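Chitinase (Paenibacillus sp. FPU-7, PDB 5GZT) probably cleaves chitin and chitodextrins at random internal beta-1,4-linkages between N-acetylglucosamine units, acting as a family 18 endochitinase. Local coordinates at residues I23-S28 and T45-T50; D6-V11 and S28-E33. All blocks are in the same frame, centred on the assembly; numbering follows the deposited sequence.

Contact 1: I23-S28 and T45-T50; sequences IVAKGS and TDLTGT. With NA (sodium ion), chain C.
Leu47 sets its CG anti to the backbone N (chi1 -170°), and that turn, with chi2, carries CD1 over to Ala25, 4.1 Å from Ala25 CB. On Val24 the branch anti to N is CG1, which lies 3.5 Å from Thr45 OG1; the two side chains cross at a slant. Backbone bonds do most of the holding. Thr45 N gives a bond to Ala25 O at 3.0 Å, and Gly27 N reaches Asp46 O at 2.6 Å, just where the second segment turns a corner. The alkyl start of Lys26 rests on the Thr45 carbonyl. Gly27 has a positive phi (66°), and its O takes two successive amides: Gly49 N at 2.8 Å, almost straight (172° at the hydrogen), and Thr48 N at 2.7 Å, more bent and well above the carbonyl plane. Both donors come from the same face of that plane, and through them one carbonyl holds the Thr48-Gly49 bend. Just past it, Thr50 O binds the sodium ion at 2.3 Å, and Glu44, Phe52 and Ser72 complete the site. Strands 21-27 and 40-47 lie side by side in parallel, and this is the corner between neighbouring coils of a parallel beta-helix.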
loop_
_atom_site.group_PDB
_atom_site.type_symbol
_atom_site.label_atom_id
_atom_site.label_comp_id
_atom_site.label_asym_id
_atom_site.label_seq_id
_atom_site.Cartn_x
_atom_site.Cartn_y
_atom_site.Cartn_z
ATOM N N ILE B 23 29.445 -57.125 34.505
ATOM C CA ILE B 23 30.560 -56.330 34.036
ATOM C C ILE B 23 30.192 -54.897 34.232
ATOM O O ILE B 23 29.172 -54.462 33.739
ATOM C CB ILE B 23 30.913 -56.590 32.539
ATOM C CG1 ILE B 23 31.248 -58.064 32.333
ATOM C CG2 ILE B 23 32.082 -55.702 32.093
ATOM C CD1 ILE B 23 31.542 -58.477 30.893
ATOM N N VAL B 24 31.044 -54.151 34.937
ATOM C CA VAL B 24 30.736 -52.810 35.278
ATOM C C VAL B 24 31.763 -51.892 34.649
ATOM O O VAL B 24 32.902 -52.290 34.467
ATOM C CB VAL B 24 30.690 -52.609 36.814
ATOM C CG1 VAL B 24 30.037 -51.274 37.134
ATOM C CG2 VAL B 24 29.917 -53.727 37.469
ATOM N N ALA B 25 31.334 -50.677 34.315
ATOM C CA ALA B 25 32.174 -49.662 33.767
ATOM C C ALA B 25 32.008 -48.410 34.634
ATOM O O ALA B 25 30.853 -47.849 34.741
ATOM C CB ALA B 25 31.759 -49.372 32.321
ATOM N N LYS B 26 33.150 -47.971 35.227
ATOM C CA LYS B 26 33.181 -46.874 36.205
ATOM C C LYS B 26 34.042 -45.659 35.799
ATOM O O LYS B 26 35.159 -45.782 35.305
ATOM C CB LYS B 26 33.607 -47.410 37.582
ATOM C CG LYS B 26 32.923 -46.711 38.755
ATOM C CD LYS B 26 33.731 -46.782 40.049
ATOM C CE LYS B 26 34.895 -45.784 40.052
ATOM N NZ LYS B 26 35.627 -45.753 41.351
ATOM N N GLY B 27 33.487 -44.477 35.997
ATOM C CA GLY B 27 34.193 -43.241 35.747
ATOM C C GLY B 27 34.533 -42.971 34.293
ATOM O O GLY B 27 33.640 -42.871 33.448
ATOM N N SER B 28 35.823 -42.800 34.012
ATOM C CA SER B 28 36.285 -42.520 32.653
ATOM C C SER B 28 36.484 -43.765 31.798
ATOM O O SER B 28 37.176 -43.699 30.777
ATOM C CB SER B 28 37.562 -41.681 32.690
ATOM O OG SER B 28 37.165 -40.342 32.842
ATOM N N THR B 45 28.186 -47.575 36.094
ATOM C CA THR B 45 28.031 -46.816 37.363
ATOM C C THR B 45 29.058 -45.678 37.568
ATOM O O THR B 45 30.281 -45.882 37.383
ATOM C CB THR B 45 28.108 -47.720 38.597
ATOM O OG1 THR B 45 27.576 -49.011 38.303
ATOM C CG2 THR B 45 27.317 -47.086 39.773
ATOM N N ASP B 46 28.534 -44.500 37.966
ATOM C CA ASP B 46 29.332 -43.299 38.208
ATOM C C ASP B 46 30.247 -43.163 37.004
ATOM O O ASP B 46 31.454 -43.381 37.105
ATOM C CB ASP B 46 30.131 -43.409 39.541
ATOM C CG ASP B 46 29.229 -43.314 40.805
ATOM O OD1 ASP B 46 28.400 -42.354 40.897
ATOM O OD2 ASP B 46 29.372 -44.202 41.698
ATOM N N LEU B 47 29.624 -42.897 35.852
ATOM C CA LEU B 47 30.284 -42.935 34.552
ATOM C C LEU B 47 30.376 -41.523 34.042
ATOM O O LEU B 47 29.350 -40.847 33.838
ATOM C CB LEU B 47 29.522 -43.797 33.536
ATOM C CG LEU B 47 30.285 -44.076 32.217
ATOM C CD1 LEU B 47 31.220 -45.281 32.360
ATOM C CD2 LEU B 47 29.330 -44.255 31.027
ATOM N N THR B 48 31.634 -41.101 33.883
ATOM C CA THR B 48 32.016 -39.807 33.311
ATOM C C THR B 48 32.402 -39.917 31.829
ATOM O O THR B 48 32.128 -38.976 31.080
ATOM C CB THR B 48 33.188 -39.101 34.088
ATOM O OG1 THR B 48 33.661 -38.005 33.302
ATOM C CG2 THR B 48 34.362 -39.989 34.349
ATOM N N GLY B 49 33.056 -41.030 31.455
ATOM C CA GLY B 49 33.369 -41.393 30.074
ATOM C C GLY B 49 32.158 -41.905 29.288
ATOM O O GLY B 49 31.000 -41.574 29.585
ATOM N N THR B 50 32.422 -42.695 28.257
ATOM C CA THR B 50 31.340 -43.171 27.390
ATOM C C THR B 50 30.989 -44.638 27.672
ATOM O O THR B 50 29.894 -45.048 27.398
ATOM C CB THR B 50 31.664 -42.978 25.897
ATOM O OG1 THR B 50 32.729 -43.863 25.548
ATOM C CG2 THR B 50 32.008 -41.505 25.556
HETATM NA NA NA C . 27.705 -45.855 27.231
#

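Contact 2: D6-V11 and S28-E33; sequences DSVIGV and SAKVGE
Segments Asp6-Val11 and Ser28-Glu33 run side by side in the same direction, only 9° apart, with Val8 beside Lys30, Ile9 beside Val31 and Gly10 beside Gly32. The firm bond between them is Ile9 N to Lys30 O, 2.8 Å long and close to straight at the hydrogen. Gly32 N also reaches Gly10 O at 2.9 Å, but at a bent, weak angle. CA-H...O contacts stitch the chains along the run, from Ala29 CA to Ser7 O at 3.3 Å near its start to Val11 CA to Glu33 O at 3.4 Å at its end.

Side chains pair up along the two segments. Val8 and Lys30 lie alongside each other and point the same way, Val8 CG2 being 3.8 Å from Lys30 CB; beyond CB the lysine chain bends repeatedly and leads its end away from Val8. Ile9 and Val31 make the apolar pair: Val31 turns CG1 anti to its N (chi1 -158°), where it comes 4.1 Å from Ile9 CB, while Ile9 CD1 passes near the Lys30 carbonyl. Val31 also leans on Phe52 of the following coil. At the starting end, Asp6 OD2 takes a straight but long and weak bond from Ser28 N, 3.4 Å away.

Ser7 turns its hydroxyl elsewhere: OG is hydrogen-bonded to Asn5 O and to the backbone of another chain of the assembly. Val8 and Val11 also make backbone hydrogen bonds to that chain, so the other chain meets the outer edge of this first coil. The two segments link strands 2-5 and 21-27 to strands 12-14 and 34-36, and their matched, in-step course is that of equivalent connecting segments stacked in successive coils of a parallel beta-helix.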
loop_
_atom_site.group_PDB
_atom_site.type_symbol
_atom_site.label_atom_id
_atom_site.label_comp_id
_atom_site.label_asym_id
_atom_site.label_seq_id
_atom_site.Cartn_x
_atom_site.Cartn_y
_atom_site.Cartn_z
ATOM N N ASP B 6 37.983 -46.380 35.369
ATOM C CA ASP B 6 38.638 -45.435 34.419
ATOM C C ASP B 6 39.588 -46.107 33.412
ATOM O O ASP B 6 40.674 -45.600 33.170
ATOM C CB ASP B 6 39.355 -44.287 35.172
ATOM C CG ASP B 6 38.650 -43.897 36.460
ATOM O OD1 ASP B 6 38.659 -44.768 37.355
ATOM O OD2 ASP B 6 38.098 -42.765 36.587
ATOM N N SER B 7 39.150 -47.232 32.828
ATOM C CA SER B 7 39.994 -48.117 32.002
ATOM C C SER B 7 39.717 -47.860 30.521
ATOM O O SER B 7 38.899 -47.000 30.161
ATOM C CB SER B 7 39.706 -49.608 32.289
ATOM O OG SER B 7 40.613 -50.178 33.200
ATOM N N VAL B 8 40.421 -48.604 29.671
ATOM C CA VAL B 8 40.125 -48.680 28.247
ATOM C C VAL B 8 40.126 -50.158 27.891
ATOM O O VAL B 8 41.082 -50.895 28.179
ATOM C CB VAL B 8 41.126 -47.857 27.402
ATOM C CG1 VAL B 8 41.111 -48.284 25.933
ATOM C CG2 VAL B 8 40.829 -46.355 27.543
ATOM N N ILE B 9 38.999 -50.594 27.334
ATOM C CA ILE B 9 38.867 -51.924 26.758
ATOM C C ILE B 9 38.387 -51.778 25.307
ATOM O O ILE B 9 37.756 -50.762 24.937
ATOM C CB ILE B 9 37.933 -52.824 27.607
ATOM C CG1 ILE B 9 38.412 -52.852 29.074
ATOM C CG2 ILE B 9 37.866 -54.236 27.022
ATOM C CD1 ILE B 9 37.855 -51.726 29.929
ATOM N N GLY B 10 38.757 -52.758 24.479
ATOM C CA GLY B 10 38.336 -52.790 23.093
ATOM C C GLY B 10 37.153 -53.719 22.997
ATOM O O GLY B 10 36.243 -53.720 23.865
ATOM N N VAL B 11 37.163 -54.510 21.936
ATOM C CA VAL B 11 36.144 -55.525 21.736
ATOM C C VAL B 11 36.171 -56.460 22.951
ATOM O O VAL B 11 37.239 -56.735 23.490
ATOM C CB VAL B 11 36.370 -56.291 20.407
ATOM C CG1 VAL B 11 35.535 -57.587 20.328
ATOM C CG2 VAL B 11 36.095 -55.365 19.227
ATOM N N SER B 28 35.823 -42.800 34.012
ATOM C CA SER B 28 36.285 -42.520 32.653
ATOM C C SER B 28 36.484 -43.765 31.798
ATOM O O SER B 28 37.176 -43.699 30.777
ATOM C CB SER B 28 37.562 -41.681 32.690
ATOM O OG SER B 28 37.165 -40.342 32.842
ATOM N N ALA B 29 35.851 -44.882 32.171
ATOM C CA ALA B 29 35.989 -46.111 31.407
ATOM C C ALA B 29 35.367 -45.986 30.002
ATOM O O ALA B 29 34.554 -45.065 29.724
ATOM C CB ALA B 29 35.396 -47.289 32.158
ATOM N N LYS B 30 35.758 -46.960 29.176
ATOM C CA LYS B 30 35.738 -46.912 27.715
ATOM C C LYS B 30 35.711 -48.372 27.232
ATOM O O LYS B 30 36.666 -49.142 27.480
ATOM C CB LYS B 30 37.047 -46.240 27.246
ATOM C CG LYS B 30 36.952 -44.959 26.441
ATOM C CD LYS B 30 36.606 -45.241 24.978
ATOM C CE LYS B 30 35.125 -45.049 24.725
ATOM N NZ LYS B 30 34.741 -43.638 25.034
ATOM N N VAL B 31 34.626 -48.796 26.589
ATOM C CA VAL B 31 34.529 -50.200 26.165
ATOM C C VAL B 31 34.163 -50.229 24.708
ATOM O O VAL B 31 33.378 -49.379 24.229
ATOM C CB VAL B 31 33.529 -51.056 26.984
ATOM C CG1 VAL B 31 33.872 -52.551 26.864
ATOM C CG2 VAL B 31 33.530 -50.645 28.452
ATOM N N GLY B 32 34.764 -51.198 24.012
ATOM C CA GLY B 32 34.480 -51.429 22.607
ATOM C C GLY B 32 33.166 -52.160 22.493
ATOM O O GLY B 32 32.314 -52.056 23.395
ATOM N N GLU B 33 33.016 -52.897 21.390
ATOM C CA GLU B 33 31.818 -53.655 21.108
ATOM C C GLU B 33 31.799 -54.869 22.029
ATOM O O GLU B 33 32.752 -55.661 22.010
ATOM C CB GLU B 33 31.771 -54.109 19.611
ATOM C CG GLU B 33 30.661 -55.122 19.246
ATOM C CD GLU B 33 30.580 -55.497 17.756
ATOM O OE1 GLU B 33 30.775 -54.591 16.944
ATOM O OE2 GLU B 33 30.298 -56.675 17.406
#

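Contact 1 and contact 2 meet at Ser28, and their segments alternate along the chain, as expected where successive coils stack. Segment 23-28 passes straight into 28-33, so the second coil packs against the third in contact 1 and against the first in contact 2. Both mix buried and exposed residues, and neither is wholly core or surface. Their chemistry differs with place: contact 1 is a corner, held by four backbone bonds, two of them to one carbonyl, and ending at the sodium site, while contact 2 is a side-by-side run with one strong bond, weak ones and one apolar pair, and much of its outer segment meets another chain.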